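Local coordinates for putative eukaryotic translation initiation factor eIF-4E (Leishmania major, PDB 5WB5), which probably binds the methylated cap of messenger RNA, including the trypanosomatid cap 4, as a factor in the initiation of translation, at residues Asp90-Lys95 against Phe163-Val168. Numbering follows the deposited sequence.
Sequences DPANKK and FVTGIV
Two first torsions set up the meeting of Asn93 and Thr165: the amide of Asn93 swings to the position opposite its own carbonyl carbon (chi1 -54°), while the hydroxyl of Thr165 is held between backbone N and carbonyl (chi1 62°). Amide oxygen and hydroxyl thereby come together, with Asn93 OD1 2.7 Å from Thr165 OG1. Thr165 OG1 also hydrogen-bonds to the carbonyl oxygen of Trp181. The same rotation of Thr165 sets its methyl against the short helix, where CG2 packs 4.1 Å from Ala92 CB and 3.8 Å from Ala92 O. The amide nitrogen of Asn93 binds the carbonyl of Met87, which probably holds the amide's rotation, with its oxygen on the side of the threonine. Asn93 is thus buried with ND2 bonded to Met87 O and OD1 close to the threonine hydroxyl.

The setting is the curved antiparallel sheet of the eIF4E fold, with a single helical turn, 91-94, laid against strand 164-171. The strand carries a classic beta bulge here, in which Thr165 and Gly166 together lie opposite Trp181 of the adjacent strand 175-182, so the helix meets the strand where its regular pairing is interrupted. Asp90 is the N-cap of the turn: its OD1 accepts from Ala92 N at 2.7 Å in a nearly straight bond (168°), on the anti side of the carboxylate and somewhat out of its plane. The other carboxylate oxygen, OD2, takes the backbone N-H of Lys85, tying the start of the helix to the preceding loop.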
ATOM      1  N   ASP A  90      17.012   0.700  -3.926  1.00 99.78           N
ATOM      2  CA  ASP A  90      16.452  -0.065  -5.029  1.00 96.52           C
ATOM      3  C   ASP A  90      16.667   0.693  -6.335  1.00 83.27           C
ATOM      4  O   ASP A  90      16.421   1.904  -6.388  1.00101.16           O
ATOM      5  CB  ASP A  90      14.963  -0.311  -4.797  1.00102.48           C
ATOM      6  CG  ASP A  90      14.369  -1.286  -5.794  1.00114.36           C
ATOM      7  OD1 ASP A  90      14.566  -1.095  -7.011  1.00121.30           O
ATOM      8  OD2 ASP A  90      13.710  -2.252  -5.355  1.00 98.55           O
ATOM      9  N   PRO A  91      17.129   0.033  -7.403  1.00 63.82           N
ATOM     10  CA  PRO A  91      17.292   0.748  -8.680  1.00 72.65           C
ATOM     11  C   PRO A  91      16.008   1.382  -9.183  1.00 75.32           C
ATOM     12  O   PRO A  91      16.062   2.350  -9.952  1.00 89.88           O
ATOM     13  CB  PRO A  91      17.788  -0.346  -9.635  1.00 73.30           C
ATOM     14  CG  PRO A  91      18.407  -1.374  -8.756  1.00 76.15           C
ATOM     15  CD  PRO A  91      17.616  -1.356  -7.482  1.00 62.11           C
ATOM     16  N   ALA A  92      14.849   0.857  -8.781  1.00 85.69           N
ATOM     17  CA  ALA A  92      13.584   1.426  -9.228  1.00 88.83           C
ATOM     18  C   ALA A  92      13.303   2.765  -8.560  1.00 91.60           C
ATOM     19  O   ALA A  92      12.596   3.603  -9.131  1.00 68.81           O
ATOM     20  CB  ALA A  92      12.446   0.447  -8.947  1.00 89.04           C
ATOM     21  N   ASN A  93      13.846   2.987  -7.363  1.00 90.71           N
ATOM     22  CA  ASN A  93      13.590   4.201  -6.599  1.00105.69           C
ATOM     23  C   ASN A  93      14.793   5.131  -6.527  1.00108.79           C
ATOM     24  O   ASN A  93      14.698   6.190  -5.899  1.00 86.82           O
ATOM     25  CB  ASN A  93      13.146   3.840  -5.177  1.00 89.14           C
ATOM     26  CG  ASN A  93      11.966   2.895  -5.159  1.00 83.76           C
ATOM     27  OD1 ASN A  93      11.025   3.044  -5.937  1.00 96.00           O
ATOM     28  ND2 ASN A  93      12.011   1.908  -4.271  1.00 58.12           N
ATOM     29  N   LYS A  94      15.916   4.772  -7.150  1.00122.87           N
ATOM     30  CA  LYS A  94      17.123   5.583  -7.023  1.00100.61           C
ATOM     31  C   LYS A  94      16.919   6.971  -7.621  1.00 88.98           C
ATOM     32  O   LYS A  94      17.208   7.986  -6.976  1.00102.59           O
ATOM     33  CB  LYS A  94      18.304   4.869  -7.686  1.00103.36           C
ATOM     34  CG  LYS A  94      18.168   4.690  -9.190  1.00 94.61           C
ATOM     35  CD  LYS A  94      19.308   3.882  -9.781  1.00 95.25           C
ATOM     36  CE  LYS A  94      19.123   3.698 -11.279  1.00 92.97           C
ATOM     37  NZ  LYS A  94      20.310   3.071 -11.923  1.00108.29           N
ATOM     38  N   LYS A  95      16.411   7.038  -8.854  1.00 61.42           N
ATOM     39  CA  LYS A  95      16.227   8.323  -9.519  1.00 80.05           C
ATOM     40  C   LYS A  95      14.954   9.022  -9.070  1.00 78.83           C
ATOM     41  O   LYS A  95      14.887  10.256  -9.093  1.00 96.79           O
ATOM     42  CB  LYS A  95      16.195   8.134 -11.038  1.00 81.97           C
ATOM     43  CG  LYS A  95      17.511   7.682 -11.648  1.00 71.16           C
ATOM     44  CD  LYS A  95      17.373   7.430 -13.141  1.00 92.21           C
ATOM     45  CE  LYS A  95      18.686   6.965 -13.751  1.00 88.99           C
ATOM     46  NZ  LYS A  95      18.554   6.655 -15.201  1.00107.38           N
ATOM     47  N   PHE A 163       5.707   4.325 -13.956  1.00 68.65           N
ATOM     48  CA  PHE A 163       6.027   5.534 -13.206  1.00 59.15           C
ATOM     49  C   PHE A 163       5.859   5.361 -11.705  1.00 63.08           C
ATOM     50  O   PHE A 163       6.663   5.887 -10.933  1.00 62.96           O
ATOM     51  CB  PHE A 163       5.150   6.696 -13.686  1.00 61.62           C
ATOM     52  CG  PHE A 163       5.300   7.946 -12.867  1.00 69.00           C
ATOM     53  CD1 PHE A 163       6.498   8.641 -12.849  1.00 85.58           C
ATOM     54  CD2 PHE A 163       4.239   8.433 -12.123  1.00 79.56           C
ATOM     55  CE1 PHE A 163       6.636   9.794 -12.098  1.00 68.33           C
ATOM     56  CE2 PHE A 163       4.372   9.586 -11.372  1.00 83.15           C
ATOM     57  CZ  PHE A 163       5.571  10.267 -11.360  1.00 80.33           C
ATOM     58  N   VAL A 164       4.834   4.635 -11.276  1.00 67.91           N
ATOM     59  CA  VAL A 164       4.603   4.369  -9.861  1.00 53.54           C
ATOM     60  C   VAL A 164       5.242   3.034  -9.509  1.00 72.14           C
ATOM     61  O   VAL A 164       4.978   2.016 -10.161  1.00 79.93           O
ATOM     62  CB  VAL A 164       3.098   4.365  -9.546  1.00 43.11           C
ATOM     63  CG1 VAL A 164       2.843   3.957  -8.099  1.00 29.15           C
ATOM     64  CG2 VAL A 164       2.504   5.735  -9.824  1.00 27.43           C
ATOM     65  N   THR A 165       6.092   3.036  -8.482  1.00 50.95           N
ATOM     66  CA  THR A 165       6.755   1.820  -8.031  1.00 58.42           C
ATOM     67  C   THR A 165       6.148   1.247  -6.761  1.00 50.94           C
ATOM     68  O   THR A 165       6.222   0.028  -6.548  1.00 80.90           O
ATOM     69  CB  THR A 165       8.246   2.078  -7.790  1.00 76.12           C
ATOM     70  OG1 THR A 165       8.406   3.054  -6.752  1.00107.07           O
ATOM     71  CG2 THR A 165       8.918   2.574  -9.061  1.00 44.50           C
ATOM     72  N   GLY A 166       5.567   2.082  -5.907  1.00 29.55           N
ATOM     73  CA  GLY A 166       4.944   1.547  -4.711  1.00 19.85           C
ATOM     74  C   GLY A 166       4.273   2.625  -3.890  1.00 34.67           C
ATOM     75  O   GLY A 166       4.197   3.785  -4.291  1.00 66.66           O
ATOM     76  N   ILE A 167       3.778   2.210  -2.722  1.00 50.87           N
ATOM     77  CA  ILE A 167       3.143   3.106  -1.763  1.00 43.36           C
ATOM     78  C   ILE A 167       3.489   2.641  -0.356  1.00 39.68           C
ATOM     79  O   ILE A 167       3.844   1.483  -0.123  1.00 40.87           O
ATOM     80  CB  ILE A 167       1.606   3.180  -1.926  1.00 40.62           C
ATOM     81  CG1 ILE A 167       0.979   1.794  -1.776  1.00 46.94           C
ATOM     82  CG2 ILE A 167       1.241   3.794  -3.268  1.00 38.09           C
ATOM     83  CD1 ILE A 167      -0.533   1.814  -1.716  1.00 47.34           C
ATOM     84  N   VAL A 168       3.370   3.567   0.589  1.00 22.32           N
ATOM     85  CA  VAL A 168       3.735   3.324   1.981  1.00 23.38           C
ATOM     86  C   VAL A 168       2.750   4.067   2.873  1.00 23.73           C
ATOM     87  O   VAL A 168       2.536   5.270   2.708  1.00 44.70           O
ATOM     88  CB  VAL A 168       5.180   3.772   2.294  1.00 28.96           C
ATOM     89  CG1 VAL A 168       5.540   3.470   3.748  1.00 35.57           C
ATOM     90  CG2 VAL A 168       6.178   3.104   1.356  1.00 34.67           C
TER